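Local coordinates for protein annexin A8 (Homo sapiens, PDB 1W3W) that binds calcium and acidic phospholipids and acts as an anticoagulant by indirectly inhibiting the thromboplastin-specific complex of the blood coagulation cascade, at residues E98-H103 with E137-S142; A121-N126 with I280-E285; D230-E235 with E242-V247. One frame throughout, in Å; residues are numbered along the deposited sequence.

The centre of contact 2 lies about 5 Å from the centre of the chain, those of contacts 1 and 3 farther out, at about 15 and 19 Å. All three are partly buried, and contact 3 has an exposed residue, K233, at its margin. Contacts 1 and 3 each join two helices within one annexin repeat, through a stacked ring pair in the former and aliphatic branches in the latter. Contact 2 instead spans the second and fourth repeats with polar groups and water. It touches both others: E98 OE1 of contact 1 forms a 2.9 Å salt bridge with R123 NH2, and A121 CB packs 3.5 Å from T246 CG2 of contact 3, which is nested in the loop that contact 2 closes.

Contact 1 of 3, residues E98-H103 with E137-S142; sequences EAKELH and EDYGSS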
loop_
_atom_site.group_PDB
_atom_site.type_symbol
_atom_site.label_atom_id
_atom_site.label_comp_id
_atom_site.label_asym_id
_atom_site.label_seq_id
_atom_site.Cartn_x
_atom_site.Cartn_y
_atom_site.Cartn_z
ATOM N N GLU A 98 -6.512 4.758 1.585
ATOM C CA GLU A 98 -5.337 4.613 2.447
ATOM C C GLU A 98 -5.563 5.219 3.839
ATOM O O GLU A 98 -5.136 4.654 4.845
ATOM C CB GLU A 98 -4.089 5.220 1.789
ATOM C CG GLU A 98 -3.535 4.382 0.650
ATOM C CD GLU A 98 -4.086 4.775 -0.710
ATOM O OE1 GLU A 98 -3.427 4.450 -1.707
ATOM O OE2 GLU A 98 -5.161 5.403 -0.800
ATOM N N ALA A 99 -6.237 6.364 3.888
ATOM C CA ALA A 99 -6.614 6.979 5.160
ATOM C C ALA A 99 -7.477 6.042 6.008
ATOM O O ALA A 99 -7.278 5.952 7.220
ATOM C CB ALA A 99 -7.329 8.278 4.928
ATOM N N LYS A 100 -8.418 5.351 5.380
ATOM C CA LYS A 100 -9.246 4.376 6.076
ATOM C C LYS A 100 -8.406 3.210 6.592
ATOM O O LYS A 100 -8.557 2.803 7.740
ATOM C CB LYS A 100 -10.367 3.858 5.178
ATOM C CG LYS A 100 -11.287 2.796 5.839
ATOM C CD LYS A 100 -11.387 1.539 4.983
ATOM C CE LYS A 100 -12.565 0.641 5.405
ATOM N NZ LYS A 100 -12.482 0.240 6.835
ATOM N N GLU A 101 -7.517 2.680 5.751
ATOM C CA GLU A 101 -6.630 1.601 6.165
ATOM C C GLU A 101 -5.744 2.003 7.353
ATOM O O GLU A 101 -5.539 1.209 8.268
ATOM C CB GLU A 101 -5.769 1.133 4.990
ATOM C CG GLU A 101 -6.561 0.397 3.929
ATOM C CD GLU A 101 -7.056 -0.955 4.400
ATOM O OE1 GLU A 101 -8.271 -1.192 4.327
ATOM O OE2 GLU A 101 -6.236 -1.784 4.835
ATOM N N LEU A 102 -5.218 3.219 7.331
ATOM C CA LEU A 102 -4.354 3.695 8.411
ATOM C C LEU A 102 -5.151 3.850 9.725
ATOM O O LEU A 102 -4.683 3.471 10.801
ATOM C CB LEU A 102 -3.699 5.028 8.033
ATOM C CG LEU A 102 -2.621 4.965 6.946
ATOM C CD1 LEU A 102 -2.316 6.352 6.396
ATOM C CD2 LEU A 102 -1.345 4.310 7.465
ATOM N N HIS A 103 -6.357 4.397 9.614
ATOM C CA HIS A 103 -7.263 4.533 10.768
ATOM C C HIS A 103 -7.580 3.172 11.366
ATOM O O HIS A 103 -7.481 2.996 12.581
ATOM C CB HIS A 103 -8.560 5.219 10.349
ATOM C CG HIS A 103 -9.491 5.533 11.487
ATOM N ND1 HIS A 103 -9.359 6.661 12.272
ATOM C CD2 HIS A 103 -10.592 4.888 11.942
ATOM C CE1 HIS A 103 -10.338 6.695 13.162
ATOM N NE2 HIS A 103 -11.098 5.629 12.984
ATOM N N GLU A 137 -10.035 14.984 7.347
ATOM C CA GLU A 137 -11.411 15.234 6.911
ATOM C C GLU A 137 -12.384 14.159 7.392
ATOM O O GLU A 137 -13.498 14.466 7.802
ATOM C CB GLU A 137 -11.497 15.353 5.378
ATOM C CG GLU A 137 -11.106 16.717 4.823
ATOM C CD GLU A 137 -10.938 16.731 3.301
ATOM O OE1 GLU A 137 -11.363 15.755 2.635
ATOM O OE2 GLU A 137 -10.374 17.729 2.764
ATOM N N ASP A 138 -11.955 12.900 7.364
ATOM C CA ASP A 138 -12.846 11.787 7.648
ATOM C C ASP A 138 -12.860 11.415 9.123
ATOM O O ASP A 138 -13.866 10.913 9.608
ATOM C CB ASP A 138 -12.457 10.554 6.827
ATOM C CG ASP A 138 -12.813 10.697 5.363
ATOM O OD1 ASP A 138 -12.275 9.918 4.554
ATOM O OD2 ASP A 138 -13.607 11.565 4.931
ATOM N N TYR A 139 -11.751 11.639 9.826
ATOM C CA TYR A 139 -11.595 11.133 11.199
ATOM C C TYR A 139 -11.339 12.213 12.251
ATOM O O TYR A 139 -11.268 11.905 13.441
ATOM C CB TYR A 139 -10.507 10.046 11.248
ATOM C CG TYR A 139 -10.772 8.985 10.218
ATOM C CD1 TYR A 139 -11.902 8.183 10.310
ATOM C CD2 TYR A 139 -9.940 8.829 9.115
ATOM C CE1 TYR A 139 -12.194 7.235 9.343
ATOM C CE2 TYR A 139 -10.216 7.879 8.147
ATOM C CZ TYR A 139 -11.347 7.091 8.267
ATOM O OH TYR A 139 -11.638 6.163 7.316
ATOM N N GLY A 140 -11.207 13.462 11.814
ATOM C CA GLY A 140 -11.142 14.603 12.719
ATOM C C GLY A 140 -9.907 14.721 13.595
ATOM O O GLY A 140 -9.919 15.472 14.572
ATOM N N SER A 141 -8.854 13.976 13.275
ATOM C CA SER A 141 -7.556 14.137 13.934
ATOM C C SER A 141 -6.441 14.096 12.899
ATOM O O SER A 141 -6.623 13.611 11.780
ATOM C CB SER A 141 -7.316 13.054 14.985
ATOM O OG SER A 141 -7.590 11.764 14.466
ATOM N N SER A 142 -5.287 14.614 13.281
ATOM C CA SER A 142 -4.147 14.647 12.389
ATOM C C SER A 142 -3.502 13.256 12.365
ATOM O O SER A 142 -3.369 12.614 13.405
ATOM C CB SER A 142 -3.159 15.721 12.843
ATOM O OG SER A 142 -1.835 15.246 12.815
#
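The rings of H103 and Y139 form an offset stack, their centroids 3.9 Å apart and their planes tilted by 13°. Y139 CD1 lies over the middle of the imidazole, and H103 ND1 comes within 3.4 Å of Y139 CG. H103 CB lies over the same face of the phenol ring, 3.9 Å from its centroid, as a CH-pi contact. D138 CB backs the opposite face 3.7 Å above its plane, so the phenol is held between its own helix and H103. With CG anti to the backbone N (chi1 -174°), the imidazole of H103 lies flat along Y139. The phenol reaches across to the helix backbone: Y139 OH lies 3.2 Å from K100 CA, and Y139 CE2 is 3.6 Å from A99 O. K100 adds its CB beside the hydroxyl, but its chain then leads away to a salt bridge with D104. The ring pair thus ties helix 96-107 to the last turn of helix 125-139, where the chain leaves the helix at G140 with positive phi. Y135, one turn earlier, meets Y139 edge to face and touches A99; on another side of helix 96-107, L102 packs on helix 113-122.

Contact 2 of 3, residues A121-N126 with I280-E285; sequences ASRTKN and IVSRSE
R123 reaches S282 with the end of its side chain, from the end of helix 113-122 to helix 273-283. CB leaves the backbone just where helix 113-122 ends, and a bend at chi2 (42°) turns CD aside; the chain then runs extended through NE to the guanidinium. F258 of helix 254-266 packs against this side chain. NE lies 4.8 Å from R283 NH1, a like-charge approach probably eased by the acidic partners of the two arginines, E98 and D287. NH1 turns back to S122 OG, a 2.9 Å bond with the hydroxyl exactly in the guanidinium plane and an N-H...O angle of 149°. It also donates to a water 2.9 Å away, which in turn makes a weak bond to S282 OG. NH2 meets S282 OG directly at 3.1 Å, near the edge of the guanidinium, but the bond is weak because it is strongly bent (129°). The stronger partner of NH2 is the carboxylate of E98, and S282 OG itself bonds to the carbonyl of R278 in its own helix. A second water makes a separate bridge, donating to S122 O and accepting from R283 NH1 3.0 Å away. Both arginines are buried, so these hydroxyls, waters and carboxylates supply polar surroundings deep in the molecule. Such a layer of charged side chains and bound water between the second and fourth repeats is consistent with the hydrophilic central channel of the annexin fold.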
loop_
_atom_site.group_PDB
_atom_site.type_symbol
_atom_site.label_atom_id
_atom_site.label_comp_id
_atom_site.label_asym_id
_atom_site.label_seq_id
_atom_site.Cartn_x
_atom_site.Cartn_y
_atom_site.Cartn_z
ATOM N N ALA A 121 5.932 4.277 3.563
ATOM C CA ALA A 121 7.175 4.092 2.819
ATOM C C ALA A 121 6.988 4.023 1.306
ATOM O O ALA A 121 7.896 4.391 0.547
ATOM C CB ALA A 121 7.897 2.870 3.317
ATOM N N SER A 122 5.834 3.566 0.843
ATOM C CA SER A 122 5.668 3.284 -0.585
ATOM C C SER A 122 4.957 4.409 -1.331
ATOM O O SER A 122 4.930 4.419 -2.551
ATOM C CB SER A 122 4.933 1.961 -0.788
ATOM O OG SER A 122 3.606 2.047 -0.301
ATOM N N ARG A 123 4.371 5.357 -0.604
ATOM C CA ARG A 123 3.729 6.483 -1.240
ATOM C C ARG A 123 4.720 7.639 -1.395
ATOM O O ARG A 123 5.671 7.762 -0.628
ATOM C CB ARG A 123 2.507 6.937 -0.450
ATOM C CG ARG A 123 1.224 6.242 -0.804
ATOM C CD ARG A 123 1.338 4.772 -1.025
ATOM N NE ARG A 123 0.035 4.151 -1.243
ATOM C CZ ARG A 123 -0.188 2.851 -1.160
ATOM N NH1 ARG A 123 0.798 2.021 -0.869
ATOM N NH2 ARG A 123 -1.411 2.380 -1.354
ATOM N N THR A 124 4.482 8.466 -2.406
ATOM C CA THR A 124 5.274 9.655 -2.640
ATOM C C THR A 124 4.807 10.724 -1.685
ATOM O O THR A 124 3.725 10.645 -1.111
ATOM C CB THR A 124 5.082 10.218 -4.073
ATOM O OG1 THR A 124 3.734 10.645 -4.234
ATOM C CG2 THR A 124 5.266 9.171 -5.169
ATOM N N LYS A 125 5.604 11.776 -1.594
ATOM C CA LYS A 125 5.265 12.919 -0.763
ATOM C C LYS A 125 3.902 13.501 -1.115
ATOM O O LYS A 125 3.120 13.816 -0.224
ATOM C CB LYS A 125 6.358 14.009 -0.881
ATOM C CG LYS A 125 5.973 15.328 -0.237
ATOM C CD LYS A 125 6.177 15.349 1.279
ATOM C CE LYS A 125 5.193 14.466 2.113
ATOM N NZ LYS A 125 3.749 14.862 2.063
ATOM N N ASN A 126 3.629 13.659 -2.405
ATOM C CA ASN A 126 2.385 14.275 -2.856
ATOM C C ASN A 126 1.182 13.372 -2.587
ATOM O O ASN A 126 0.122 13.843 -2.243
ATOM C CB ASN A 126 2.442 14.626 -4.351
ATOM C CG ASN A 126 3.647 15.488 -4.712
ATOM O OD1 ASN A 126 4.330 15.213 -5.686
ATOM N ND2 ASN A 126 3.912 16.519 -3.924
ATOM N N ILE A 280 -3.694 -5.055 -4.064
ATOM C CA ILE A 280 -4.319 -5.235 -5.371
ATOM C C ILE A 280 -5.226 -4.046 -5.686
ATOM O O ILE A 280 -5.174 -3.500 -6.782
ATOM C CB ILE A 280 -5.080 -6.586 -5.461
ATOM C CG1 ILE A 280 -4.048 -7.712 -5.615
ATOM C CG2 ILE A 280 -6.056 -6.589 -6.637
ATOM C CD1 ILE A 280 -4.620 -9.073 -5.752
ATOM N N VAL A 281 -6.037 -3.639 -4.718
ATOM C CA VAL A 281 -6.975 -2.562 -4.940
ATOM C C VAL A 281 -6.263 -1.232 -5.185
ATOM O O VAL A 281 -6.587 -0.542 -6.142
ATOM C CB VAL A 281 -7.975 -2.441 -3.784
ATOM C CG1 VAL A 281 -8.767 -1.137 -3.888
ATOM C CG2 VAL A 281 -8.926 -3.647 -3.789
ATOM N N SER A 282 -5.310 -0.887 -4.322
ATOM C CA SER A 282 -4.655 0.436 -4.368
ATOM C C SER A 282 -3.685 0.568 -5.550
ATOM O O SER A 282 -3.454 1.673 -6.031
ATOM C CB SER A 282 -3.985 0.784 -3.024
ATOM O OG SER A 282 -2.832 0.009 -2.756
ATOM N N ARG A 283 -3.166 -0.552 -6.058
ATOM C CA ARG A 283 -2.265 -0.503 -7.217
ATOM C C ARG A 283 -2.948 -0.826 -8.552
ATOM O O ARG A 283 -2.326 -0.714 -9.593
ATOM C CB ARG A 283 -1.066 -1.416 -6.992
ATOM C CG ARG A 283 -0.309 -1.125 -5.686
ATOM C CD ARG A 283 0.069 0.331 -5.514
ATOM N NE ARG A 283 1.068 0.724 -6.498
ATOM C CZ ARG A 283 1.724 1.877 -6.486
ATOM N NH1 ARG A 283 1.474 2.789 -5.568
ATOM N NH2 ARG A 283 2.657 2.107 -7.398
ATOM N N SER A 284 -4.227 -1.177 -8.507
ATOM C CA SER A 284 -4.989 -1.640 -9.665
ATOM C C SER A 284 -4.974 -0.682 -10.847
ATOM O O SER A 284 -5.014 -1.142 -11.955
ATOM C CB SER A 284 -6.452 -1.939 -9.283
ATOM O OG SER A 284 -7.123 -0.765 -8.876
ATOM N N GLU A 285 -4.915 0.630 -10.621
ATOM C CA GLU A 285 -4.884 1.599 -11.727
ATOM C C GLU A 285 -3.557 2.363 -11.855
ATOM O O GLU A 285 -3.512 3.415 -12.484
ATOM C CB GLU A 285 -6.040 2.583 -11.593
ATOM C CG GLU A 285 -7.383 1.881 -11.611
ATOM C CD GLU A 285 -8.582 2.802 -11.470
ATOM O OE1 GLU A 285 -8.460 4.044 -11.575
ATOM O OE2 GLU A 285 -9.660 2.237 -11.238
HETATM O O HOH W 1 3.189 5.018 -4.648
HETATM O O HOH W 2 -0.378 -0.598 -0.463
#

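Contact 3 of 3, residues D230-E235 with E242-V247; sequences DSIKSE and EAMLTV
I232 pushes its CG2 methyl between M244 and L245 of the neighbouring helix, 3.8 Å from M244 CB and 3.9 Å from L245 CG. Its chi1 of -68° sets CG2 anti to the backbone N and sends CG1 to the other side, beside that N. The two branches therefore divide the work: CG2 touches both residues, while CD1, at the end of the CG1 arm, reaches only M244 CB, at 4.1 Å. L245 takes a similar first rotamer, with CG anti to its carbonyl carbon, which brings a side chain that starts off obliquely back toward I232; the two run past each other in opposite directions. M244 behaves otherwise. Only its CB bears on I232, for beyond CG the chain is extended and leads away from I232; the M244 side chain also packs on F201, I202 and L205 of helix 198-207. At the exposed margin, the aliphatic part of K233, stretched out from CG to NZ, lays CG 4.2 Å from L245 CD1. Behind the contact, T246 OG1 turns back onto E242 O at 2.7 Å. It comes from above the carbonyl plane, on the face opposite T246 N, so one oxygen is gripped by two donors. T246, buried on the far side of its helix from I232, packs on I117 and A121 of helix 113-122. The short helical segments run antiparallel (177°), their axes 9.9 Å apart, with I232 level with L245. Helices 228-235 and 238-252, joined by a two-residue turn, thus make an alpha-helical hairpin with an apolar seam, one of the two antiparallel helix pairs of the five-helix annexin repeat.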
loop_
_atom_site.group_PDB
_atom_site.type_symbol
_atom_site.label_atom_id
_atom_site.label_comp_id
_atom_site.label_asym_id
_atom_site.label_seq_id
_atom_site.Cartn_x
_atom_site.Cartn_y
_atom_site.Cartn_z
ATOM N N ASP A 230 21.878 -6.121 4.236
ATOM C CA ASP A 230 22.529 -7.005 5.199
ATOM C C ASP A 230 22.976 -6.241 6.446
ATOM O O ASP A 230 22.917 -6.777 7.534
ATOM C CB ASP A 230 23.709 -7.747 4.568
ATOM C CG ASP A 230 23.264 -8.870 3.658
ATOM O OD1 ASP A 230 24.099 -9.404 2.906
ATOM O OD2 ASP A 230 22.087 -9.283 3.629
ATOM N N SER A 231 23.380 -4.984 6.286
ATOM C CA SER A 231 23.742 -4.150 7.426
ATOM C C SER A 231 22.534 -3.881 8.288
ATOM O O SER A 231 22.588 -4.074 9.481
ATOM C CB SER A 231 24.373 -2.845 6.983
ATOM O OG SER A 231 25.625 -3.100 6.374
ATOM N N ILE A 232 21.430 -3.475 7.679
ATOM C CA ILE A 232 20.172 -3.293 8.407
ATOM C C ILE A 232 19.731 -4.585 9.111
ATOM O O ILE A 232 19.301 -4.547 10.260
ATOM C CB ILE A 232 19.059 -2.766 7.453
ATOM C CG1 ILE A 232 19.384 -1.334 7.017
ATOM C CG2 ILE A 232 17.694 -2.801 8.133
ATOM C CD1 ILE A 232 18.662 -0.883 5.799
ATOM N N LYS A 233 19.842 -5.722 8.433
ATOM C CA LYS A 233 19.414 -7.010 9.006
ATOM C C LYS A 233 20.253 -7.409 10.215
ATOM O O LYS A 233 19.744 -8.046 11.139
ATOM C CB LYS A 233 19.489 -8.143 7.976
ATOM C CG LYS A 233 18.358 -8.161 6.958
ATOM C CD LYS A 233 18.505 -9.332 5.992
ATOM C CE LYS A 233 17.564 -9.211 4.817
ATOM N NZ LYS A 233 17.612 -10.414 3.914
ATOM N N SER A 234 21.538 -7.065 10.204
ATOM C CA SER A 234 22.419 -7.444 11.309
ATOM C C SER A 234 22.374 -6.430 12.446
ATOM O O SER A 234 22.652 -6.794 13.584
ATOM C CB SER A 234 23.860 -7.652 10.825
ATOM O OG SER A 234 24.493 -6.427 10.551
ATOM N N GLU A 235 21.995 -5.185 12.153
ATOM C CA GLU A 235 22.061 -4.083 13.134
ATOM C C GLU A 235 20.733 -3.713 13.799
ATOM O O GLU A 235 20.724 -3.008 14.807
ATOM C CB GLU A 235 22.636 -2.824 12.484
ATOM C CG GLU A 235 24.131 -2.912 12.230
ATOM C CD GLU A 235 24.615 -1.941 11.168
ATOM O OE1 GLU A 235 23.911 -0.947 10.890
ATOM O OE2 GLU A 235 25.713 -2.170 10.613
ATOM N N GLU A 242 11.878 -3.791 9.674
ATOM C CA GLU A 242 10.872 -3.865 8.610
ATOM C C GLU A 242 10.742 -2.527 7.898
ATOM O O GLU A 242 10.732 -2.472 6.666
ATOM C CB GLU A 242 9.506 -4.295 9.177
ATOM C CG GLU A 242 8.452 -4.669 8.130
ATOM C CD GLU A 242 7.131 -5.142 8.753
ATOM O OE1 GLU A 242 6.071 -5.087 8.081
ATOM O OE2 GLU A 242 7.145 -5.559 9.930
ATOM N N ALA A 243 10.678 -1.455 8.675
ATOM C CA ALA A 243 10.504 -0.106 8.154
ATOM C C ALA A 243 11.694 0.332 7.308
ATOM O O ALA A 243 11.504 0.856 6.208
ATOM C CB ALA A 243 10.284 0.882 9.297
ATOM N N MET A 244 12.912 0.108 7.811
ATOM C CA MET A 244 14.135 0.439 7.063
ATOM C C MET A 244 14.278 -0.343 5.769
ATOM O O MET A 244 14.534 0.243 4.722
ATOM C CB MET A 244 15.389 0.250 7.927
ATOM C CG MET A 244 15.570 1.374 8.909
ATOM S SD MET A 244 17.040 1.265 9.937
ATOM C CE MET A 244 16.774 2.715 10.822
ATOM N N LEU A 245 14.112 -1.659 5.839
ATOM C CA LEU A 245 14.160 -2.498 4.650
ATOM C C LEU A 245 13.092 -2.104 3.621
ATOM O O LEU A 245 13.317 -2.213 2.428
ATOM C CB LEU A 245 14.018 -3.981 5.011
ATOM C CG LEU A 245 15.209 -4.643 5.721
ATOM C CD1 LEU A 245 14.810 -6.015 6.269
ATOM C CD2 LEU A 245 16.409 -4.767 4.791
ATOM N N THR A 246 11.929 -1.660 4.093
ATOM C CA THR A 246 10.841 -1.253 3.207
ATOM C C THR A 246 11.244 0.005 2.454
ATOM O O THR A 246 11.058 0.090 1.243
ATOM C CB THR A 246 9.555 -1.011 3.996
ATOM O OG1 THR A 246 9.113 -2.243 4.556
ATOM C CG2 THR A 246 8.440 -0.611 3.085
ATOM N N VAL A 247 11.826 0.969 3.159
ATOM C CA VAL A 247 12.331 2.176 2.499
ATOM C C VAL A 247 13.355 1.807 1.437
ATOM O O VAL A 247 13.284 2.297 0.309
ATOM C CB VAL A 247 12.913 3.191 3.509
ATOM C CG1 VAL A 247 13.571 4.382 2.783
ATOM C CG2 VAL A 247 11.830 3.687 4.395
#